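Local coordinates for protein charybdin (Charybdis maritima, PDB 2B7U) that belongs to the ribosome-inactivating proteins and folds as a single chain in which helices pack on a mixed beta sheet, at residues F27-R32 with M164-T169; F205-I209 with E235-F239; T169-D173 with N238-I242. One frame throughout, in Å; residues are numbered along the deposited sequence.

Contact 1 of 3, residues F27-R32 with M164-T169; sequences FIKNLR and MFCEAT
Phe165 O, in the turn of helix that Ile28 and Leu31 pack against, is held by two donors of one residue. Thr169 OG1 gives it a hydrogen bond of 2.6 Å, and Thr169 N reaches the same Phe165 O from the opposite face of the carbonyl plane. The hydroxyl oxygen, locked to its own helix, is approached from helix 21-35 by methyl groups: Leu31 CD2 lies 3.6 Å from Thr169 OG1, and Ile28 CD1 comes near it as well. The polar link between the helices comes from Arg32, extended from CG to NE and sliding past Thr169 in the opposite direction. Arg32 NE donates to Thr169 O over 2.9 Å, in the carbonyl plane and on a lone pair, while Arg32 NH1 reaches Ala168 O at 2.9 Å with a more bent N-H...O angle of 138°. Both oxygens lie at the edge of the guanidinium, somewhat tilted from its plane, and together limit its rotation; Ile28 CG2 lies over the rim of one face. The two segments cross at -68° with axes 10.1 Å apart, the long helix 151-170 here widening into a pi-type turn at 164-167; both helices lie against the mixed sheet of this ribosome-inactivating protein fold. On the sheet side, a chi1 of -175° swings the Phe27 ring away from its backbone N and toward Phe165. The rings meet obliquely, their planes almost at right angles, with Phe27 CE2 3.7 Å from Phe165 CE1. Ile28 CD1 also touches Phe165 CD1, at 4.0 Å, and beyond the pair lie Leu14 of strand 7-15 and Leu60 of strand 56-64.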
loop_
_atom_site.group_PDB
_atom_site.type_symbol
_atom_site.label_atom_id
_atom_site.label_comp_id
_atom_site.label_asym_id
_atom_site.label_seq_id
_atom_site.Cartn_x
_atom_site.Cartn_y
_atom_site.Cartn_z
ATOM N N PHE A 27 -12.890 6.873 0.483
ATOM C CA PHE A 27 -12.560 5.469 0.330
ATOM C C PHE A 27 -11.303 5.090 1.108
ATOM O O PHE A 27 -11.262 4.078 1.790
ATOM C CB PHE A 27 -12.383 5.136 -1.153
ATOM C CG PHE A 27 -12.151 3.688 -1.407
ATOM C CD1 PHE A 27 -13.209 2.796 -1.501
ATOM C CD2 PHE A 27 -10.865 3.205 -1.559
ATOM C CE1 PHE A 27 -12.982 1.456 -1.719
ATOM C CE2 PHE A 27 -10.638 1.875 -1.802
ATOM C CZ PHE A 27 -11.704 0.997 -1.879
ATOM N N ILE A 28 -10.282 5.921 1.001
ATOM C CA ILE A 28 -9.020 5.638 1.696
ATOM C C ILE A 28 -9.225 5.676 3.216
ATOM O O ILE A 28 -8.719 4.808 3.939
ATOM C CB ILE A 28 -7.903 6.609 1.245
ATOM C CG1 ILE A 28 -7.548 6.407 -0.239
ATOM C CG2 ILE A 28 -6.654 6.453 2.128
ATOM C CD1 ILE A 28 -7.034 5.060 -0.609
ATOM N N LYS A 29 -9.977 6.661 3.688
ATOM C CA LYS A 29 -10.255 6.789 5.128
ATOM C C LYS A 29 -11.006 5.559 5.622
ATOM O O LYS A 29 -10.692 5.004 6.663
ATOM C CB LYS A 29 -11.020 8.065 5.395
ATOM C CG LYS A 29 -10.128 9.295 5.276
ATOM C CD LYS A 29 -10.905 10.592 5.239
ATOM C CE LYS A 29 -11.544 10.942 6.557
ATOM N NZ LYS A 29 -12.346 12.199 6.533
ATOM N N ASN A 30 -11.995 5.111 4.853
ATOM C CA ASN A 30 -12.729 3.914 5.232
ATOM C C ASN A 30 -11.857 2.670 5.218
ATOM O O ASN A 30 -11.998 1.789 6.068
ATOM C CB ASN A 30 -13.964 3.720 4.339
ATOM C CG ASN A 30 -15.009 4.780 4.566
ATOM O OD1 ASN A 30 -15.055 5.399 5.622
ATOM N ND2 ASN A 30 -15.878 4.982 3.579
ATOM N N LEU A 31 -10.939 2.590 4.259
ATOM C CA LEU A 31 -10.062 1.451 4.161
ATOM C C LEU A 31 -9.131 1.379 5.382
ATOM O O LEU A 31 -8.885 0.316 5.928
ATOM C CB LEU A 31 -9.266 1.523 2.868
ATOM C CG LEU A 31 -8.262 0.404 2.633
ATOM C CD1 LEU A 31 -8.904 -0.979 2.784
ATOM C CD2 LEU A 31 -7.586 0.547 1.302
ATOM N N ARG A 32 -8.615 2.520 5.809
ATOM C CA ARG A 32 -7.803 2.559 7.032
ATOM C C ARG A 32 -8.547 2.030 8.260
ATOM O O ARG A 32 -7.996 1.272 9.068
ATOM C CB ARG A 32 -7.314 3.971 7.281
ATOM C CG ARG A 32 -6.291 4.473 6.314
ATOM C CD ARG A 32 -6.103 5.944 6.443
ATOM N NE ARG A 32 -5.102 6.507 5.538
ATOM C CZ ARG A 32 -5.074 7.801 5.194
ATOM N NH1 ARG A 32 -4.156 8.252 4.361
ATOM N NH2 ARG A 32 -5.958 8.666 5.700
ATOM N N MET A 164 -1.591 4.376 -5.554
ATOM C CA MET A 164 -2.820 5.086 -5.244
ATOM C C MET A 164 -3.679 4.477 -4.163
ATOM O O MET A 164 -4.565 5.160 -3.628
ATOM C CB MET A 164 -3.639 5.300 -6.530
ATOM C CG MET A 164 -2.880 6.092 -7.538
ATOM S SD MET A 164 -3.811 6.507 -9.050
ATOM C CE MET A 164 -4.888 7.802 -8.438
ATOM N N PHE A 165 -3.436 3.215 -3.815
ATOM C CA PHE A 165 -4.179 2.590 -2.713
ATOM C C PHE A 165 -3.271 2.251 -1.550
ATOM O O PHE A 165 -3.525 2.708 -0.437
ATOM C CB PHE A 165 -5.025 1.442 -3.238
ATOM C CG PHE A 165 -6.095 1.933 -4.155
ATOM C CD1 PHE A 165 -7.249 2.477 -3.629
ATOM C CD2 PHE A 165 -5.899 1.980 -5.511
ATOM C CE1 PHE A 165 -8.231 3.011 -4.436
ATOM C CE2 PHE A 165 -6.880 2.526 -6.347
ATOM C CZ PHE A 165 -8.055 3.037 -5.807
ATOM N N CYS A 166 -2.176 1.560 -1.793
ATOM C CA CYS A 166 -1.315 1.160 -0.649
ATOM C C CYS A 166 -0.530 2.348 -0.066
ATOM O O CYS A 166 -0.594 2.614 1.148
ATOM C CB CYS A 166 -0.407 0.032 -1.012
ATOM S SG CYS A 166 -1.365 -1.401 -1.645
ATOM N N GLU A 167 0.196 3.080 -0.900
ATOM C CA GLU A 167 0.976 4.175 -0.368
ATOM C C GLU A 167 0.069 5.303 0.152
ATOM O O GLU A 167 0.353 5.939 1.160
ATOM C CB GLU A 167 1.953 4.708 -1.397
ATOM C CG GLU A 167 2.861 3.666 -2.013
ATOM C CD GLU A 167 3.799 3.001 -1.050
ATOM O OE1 GLU A 167 3.885 3.432 0.129
ATOM O OE2 GLU A 167 4.458 2.012 -1.454
ATOM N N ALA A 168 -1.024 5.589 -0.556
ATOM C CA ALA A 168 -1.998 6.582 -0.076
ATOM C C ALA A 168 -2.598 6.195 1.278
ATOM O O ALA A 168 -2.793 7.049 2.148
ATOM C CB ALA A 168 -3.102 6.778 -1.111
ATOM N N THR A 169 -2.862 4.904 1.481
ATOM C CA THR A 169 -3.380 4.408 2.757
ATOM C C THR A 169 -2.338 4.615 3.863
ATOM O O THR A 169 -2.654 5.092 4.950
ATOM C CB THR A 169 -3.790 2.941 2.623
ATOM O OG1 THR A 169 -4.926 2.864 1.733
ATOM C CG2 THR A 169 -4.175 2.317 3.927
#

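Contact 2 of 3, residues F205-I209 with E235-F239; sequences FSFMI and ELLNF
Leu236 drives its two methyl branches into helix 202-214, one over an aromatic ring and the other between three side chains. CD1 sits above the middle of the Phe205 ring, 3.8 Å from its centroid and only 5° off the normal, a CH-pi contact seated squarely on the face. The second branch, Leu236 CD2, lies on the same side of the ring, beyond its CG-CD2 edge, 3.8 Å from Phe205 CD2, and also touches Ile209 CG1 at 4.1 Å and Met208 SD at 4.2 Å. This fork follows from the leucine's torsions: CG is anti to the backbone N (chi1 -172°), and the second torsion places CD1 over the ring and leaves CD2 beside it, toward Ile209 and Met208. Ile209 fills the next position with an extended outer bond (chi2 160°), which sends Ile209 CD1 against the backbone of the facing helix, 3.8 Å from Leu237 CA. Its other branch, Ile209 CG2, meets Leu237 CD1 at 4.0 Å, the two side chains crossing at about a right angle. No hydrogen bond joins the segments. Helix 233-237 thus packs on helix 202-214, with Ile225 and Ile230 of the hairpin 223-225/228-230 touching Leu236, and Leu40 of strand 38-40 touching both Ile209 and Leu237.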
loop_
_atom_site.group_PDB
_atom_site.type_symbol
_atom_site.label_atom_id
_atom_site.label_comp_id
_atom_site.label_asym_id
_atom_site.label_seq_id
_atom_site.Cartn_x
_atom_site.Cartn_y
_atom_site.Cartn_z
ATOM N N PHE A 205 9.674 4.055 10.139
ATOM C CA PHE A 205 8.886 5.022 10.905
ATOM C C PHE A 205 7.841 4.330 11.782
ATOM O O PHE A 205 7.626 4.737 12.942
ATOM C CB PHE A 205 8.155 5.984 9.952
ATOM C CG PHE A 205 9.038 6.982 9.229
ATOM C CD1 PHE A 205 8.499 7.740 8.182
ATOM C CD2 PHE A 205 10.347 7.201 9.583
ATOM C CE1 PHE A 205 9.271 8.701 7.530
ATOM C CE2 PHE A 205 11.121 8.169 8.915
ATOM C CZ PHE A 205 10.563 8.904 7.907
ATOM N N SER A 206 7.180 3.307 11.261
ATOM C CA SER A 206 6.188 2.578 12.065
ATOM C C SER A 206 6.861 2.010 13.302
ATOM O O SER A 206 6.305 2.102 14.390
ATOM C CB SER A 206 5.558 1.449 11.262
ATOM O OG SER A 206 4.724 1.981 10.237
ATOM N N PHE A 207 8.027 1.409 13.114
ATOM C CA PHE A 207 8.762 0.827 14.227
ATOM C C PHE A 207 9.147 1.890 15.242
ATOM O O PHE A 207 8.981 1.711 16.461
ATOM C CB PHE A 207 10.030 0.129 13.738
ATOM C CG PHE A 207 10.818 -0.490 14.852
ATOM C CD1 PHE A 207 11.884 0.188 15.403
ATOM C CD2 PHE A 207 10.422 -1.711 15.393
ATOM C CE1 PHE A 207 12.591 -0.360 16.476
ATOM C CE2 PHE A 207 11.134 -2.266 16.453
ATOM C CZ PHE A 207 12.209 -1.584 16.978
ATOM N N MET A 208 9.716 3.004 14.767
ATOM C CA MET A 208 10.107 4.075 15.704
ATOM C C MET A 208 8.938 4.552 16.564
ATOM O O MET A 208 9.080 4.849 17.768
ATOM C CB MET A 208 10.669 5.304 14.969
ATOM C CG MET A 208 11.920 5.068 14.234
ATOM S SD MET A 208 12.331 6.543 13.257
ATOM C CE MET A 208 13.582 5.822 12.250
ATOM N N ILE A 209 7.782 4.698 15.934
ATOM C CA ILE A 209 6.564 5.198 16.605
ATOM C C ILE A 209 6.073 4.191 17.642
ATOM O O ILE A 209 5.858 4.562 18.804
ATOM C CB ILE A 209 5.477 5.508 15.582
ATOM C CG1 ILE A 209 5.907 6.735 14.753
ATOM C CG2 ILE A 209 4.125 5.769 16.255
ATOM C CD1 ILE A 209 5.167 6.828 13.466
ATOM N N GLU A 235 5.180 13.880 16.342
ATOM C CA GLU A 235 5.202 14.652 15.108
ATOM C C GLU A 235 5.340 13.723 13.919
ATOM O O GLU A 235 4.759 13.966 12.868
ATOM C CB GLU A 235 6.350 15.646 15.098
ATOM C CG GLU A 235 6.218 16.782 16.045
ATOM C CD GLU A 235 7.529 17.540 16.133
ATOM O OE1 GLU A 235 7.625 18.645 15.545
ATOM O OE2 GLU A 235 8.472 17.013 16.761
ATOM N N LEU A 236 6.107 12.654 14.081
ATOM C CA LEU A 236 6.268 11.697 12.973
ATOM C C LEU A 236 4.943 10.987 12.668
ATOM O O LEU A 236 4.566 10.769 11.494
ATOM C CB LEU A 236 7.375 10.716 13.306
ATOM C CG LEU A 236 7.805 9.782 12.186
ATOM C CD1 LEU A 236 8.369 10.564 10.974
ATOM C CD2 LEU A 236 8.797 8.818 12.690
ATOM N N LEU A 237 4.220 10.628 13.733
ATOM C CA LEU A 237 2.954 9.908 13.593
ATOM C C LEU A 237 1.925 10.681 12.741
ATOM O O LEU A 237 1.112 10.081 12.044
ATOM C CB LEU A 237 2.375 9.567 14.982
ATOM C CG LEU A 237 1.061 8.783 14.984
ATOM C CD1 LEU A 237 1.179 7.467 14.197
ATOM C CD2 LEU A 237 0.597 8.548 16.426
ATOM N N ASN A 238 1.995 12.013 12.790
ATOM C CA ASN A 238 1.099 12.881 12.019
ATOM C C ASN A 238 1.203 12.637 10.518
ATOM O O ASN A 238 0.237 12.899 9.766
ATOM C CB ASN A 238 1.412 14.345 12.306
ATOM C CG ASN A 238 0.891 14.840 13.659
ATOM O OD1 ASN A 238 1.317 15.909 14.116
ATOM N ND2 ASN A 238 -0.027 14.092 14.301
ATOM N N PHE A 239 2.348 12.131 10.057
ATOM C CA PHE A 239 2.511 11.785 8.633
ATOM C C PHE A 239 1.823 10.486 8.232
ATOM O O PHE A 239 1.525 10.297 7.045
ATOM C CB PHE A 239 3.999 11.666 8.270
ATOM C CG PHE A 239 4.723 12.974 8.256
ATOM C CD1 PHE A 239 5.192 13.530 9.437
ATOM C CD2 PHE A 239 4.908 13.669 7.060
ATOM C CE1 PHE A 239 5.861 14.763 9.439
ATOM C CE2 PHE A 239 5.592 14.897 7.052
ATOM C CZ PHE A 239 6.063 15.432 8.259
#

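Contact 3 of 3, residues T169-D173 with N238-I242; sequences TRFVD and NFLGI
Two backbone hydrogen bonds frame Phe171 and Leu240. Gly241 N donates to Arg170 O at 2.8 Å, from above the carbonyl plane and not along a lone pair, and Val172 N donates to Phe239 O at 3.1 Å. Between them Phe171 and Leu240 form a single antiparallel bridge, a non-hydrogen-bonded pair. Phe171 has an extended backbone (phi/psi -130°/127°), breaking the run between helix 151-170 and helix 172-180 and standing at the N-cap position of the latter; this extended residue between the two helices is where the loop after helix 233-237 pairs. One water bridges the two segments beside the pairing: it donates to Phe239 O at 2.7 Å and to Asp173 OD2 at 2.7 Å, and accepts from Asp173 N at 2.9 Å. The same carboxylate crosses the Phe239 ring obliquely, Asp173 OD2 lying 3.3 Å from Phe239 CD2, while Asp173 OD1 is hydrogen-bonded to a bound MES. Apolar contacts flank the backbone. Phe171 and Leu240 lie side by side, Phe171 CE1 3.9 Å from Leu240 CD1, with Trp202 touching both. Past the bridge, Ile242 CG2 lies alongside Thr169 CG2 at 3.9 Å, and Ile242 N is buried without a partner.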
loop_
_atom_site.group_PDB
_atom_site.type_symbol
_atom_site.label_atom_id
_atom_site.label_comp_id
_atom_site.label_asym_id
_atom_site.label_seq_id
_atom_site.Cartn_x
_atom_site.Cartn_y
_atom_site.Cartn_z
ATOM N N THR A 169 -2.862 4.904 1.481
ATOM C CA THR A 169 -3.380 4.408 2.757
ATOM C C THR A 169 -2.338 4.615 3.863
ATOM O O THR A 169 -2.654 5.092 4.950
ATOM C CB THR A 169 -3.790 2.941 2.623
ATOM O OG1 THR A 169 -4.926 2.864 1.733
ATOM C CG2 THR A 169 -4.175 2.317 3.927
ATOM N N ARG A 170 -1.089 4.359 3.534
ATOM C CA ARG A 170 0.005 4.515 4.518
ATOM C C ARG A 170 0.292 5.956 4.919
ATOM O O ARG A 170 0.701 6.189 6.057
ATOM C CB ARG A 170 1.276 3.886 3.989
ATOM C CG ARG A 170 1.285 2.389 3.786
ATOM C CD ARG A 170 2.562 1.975 3.062
ATOM N NE ARG A 170 2.699 0.524 2.998
ATOM C CZ ARG A 170 3.008 -0.171 1.905
ATOM N NH1 ARG A 170 3.264 0.444 0.760
ATOM N NH2 ARG A 170 3.110 -1.483 1.969
ATOM N N PHE A 171 0.168 6.918 4.006
ATOM C CA PHE A 171 0.617 8.300 4.263
ATOM C C PHE A 171 -0.412 9.354 3.936
ATOM O O PHE A 171 -0.925 9.408 2.826
ATOM C CB PHE A 171 1.891 8.602 3.479
ATOM C CG PHE A 171 3.098 7.846 3.984
ATOM C CD1 PHE A 171 3.737 8.269 5.134
ATOM C CD2 PHE A 171 3.559 6.732 3.331
ATOM C CE1 PHE A 171 4.842 7.570 5.592
ATOM C CE2 PHE A 171 4.657 6.027 3.796
ATOM C CZ PHE A 171 5.300 6.457 4.920
ATOM N N VAL A 172 -0.689 10.206 4.910
ATOM C CA VAL A 172 -1.615 11.317 4.757
ATOM C C VAL A 172 -1.295 12.197 3.561
ATOM O O VAL A 172 -2.197 12.537 2.781
ATOM C CB VAL A 172 -1.636 12.162 6.078
ATOM C CG1 VAL A 172 -2.483 13.425 5.917
ATOM C CG2 VAL A 172 -2.147 11.272 7.238
ATOM N N ASP A 173 -0.036 12.575 3.415
ATOM C CA ASP A 173 0.364 13.569 2.393
ATOM C C ASP A 173 0.241 12.973 0.990
ATOM O O ASP A 173 -0.008 13.702 0.019
ATOM C CB ASP A 173 1.797 14.050 2.627
ATOM C CG ASP A 173 1.927 14.888 3.875
ATOM O OD1 ASP A 173 1.234 15.922 3.950
ATOM O OD2 ASP A 173 2.692 14.495 4.775
ATOM N N ASN A 238 1.995 12.013 12.790
ATOM C CA ASN A 238 1.099 12.881 12.019
ATOM C C ASN A 238 1.203 12.637 10.518
ATOM O O ASN A 238 0.237 12.899 9.766
ATOM C CB ASN A 238 1.412 14.345 12.306
ATOM C CG ASN A 238 0.891 14.840 13.659
ATOM O OD1 ASN A 238 1.317 15.909 14.116
ATOM N ND2 ASN A 238 -0.027 14.092 14.301
ATOM N N PHE A 239 2.348 12.131 10.057
ATOM C CA PHE A 239 2.511 11.785 8.633
ATOM C C PHE A 239 1.823 10.486 8.232
ATOM O O PHE A 239 1.525 10.297 7.045
ATOM C CB PHE A 239 3.999 11.666 8.270
ATOM C CG PHE A 239 4.723 12.974 8.256
ATOM C CD1 PHE A 239 5.192 13.530 9.437
ATOM C CD2 PHE A 239 4.908 13.669 7.060
ATOM C CE1 PHE A 239 5.861 14.763 9.439
ATOM C CE2 PHE A 239 5.592 14.897 7.052
ATOM C CZ PHE A 239 6.063 15.432 8.259
ATOM N N LEU A 240 1.607 9.574 9.178
ATOM C CA LEU A 240 1.121 8.245 8.831
ATOM C C LEU A 240 -0.391 8.136 8.900
ATOM O O LEU A 240 -1.034 8.640 9.804
ATOM C CB LEU A 240 1.722 7.161 9.740
ATOM C CG LEU A 240 3.116 6.689 9.325
ATOM C CD1 LEU A 240 4.161 7.774 9.467
ATOM C CD2 LEU A 240 3.583 5.419 10.042
ATOM N N GLY A 241 -0.959 7.515 7.900
ATOM C CA GLY A 241 -2.357 7.154 7.889
ATOM C C GLY A 241 -2.689 5.873 8.616
ATOM O O GLY A 241 -3.823 5.659 9.067
ATOM N N ILE A 242 -1.708 4.973 8.664
ATOM C CA ILE A 242 -1.828 3.680 9.326
ATOM C C ILE A 242 -0.400 3.201 9.626
ATOM O O ILE A 242 0.544 3.562 8.919
ATOM C CB ILE A 242 -2.707 2.684 8.479
ATOM C CG1 ILE A 242 -3.122 1.468 9.328
ATOM C CG2 ILE A 242 -1.989 2.281 7.216
ATOM C CD1 ILE A 242 -4.377 0.834 8.841
HETATM O O HOH W 1 2.269 11.868 4.953
#

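Contact 1 lies nearest the middle of the chain, contact 2 farthest from it, and contact 3 in between, its centre about 9 Å from that of each. All three are largely buried, though contact 3 has a partly exposed end where a water and a MES molecule are found. Contacts 1 and 3 share Thr169 and helix 151-170, and Arg32 CD of contact 1 packs 3.5 Å from Gly241 O of contact 3. Contacts 2 and 3 share Asn238 and Phe239 in their segments and touch where Leu240 packs on Ser206 and Ile209. The chemistry changes accordingly: an arginine bonded to two helix carbonyls beside apolar and aromatic packing in contact 1, backbone pairing in contact 3, and purely apolar side chains in contact 2.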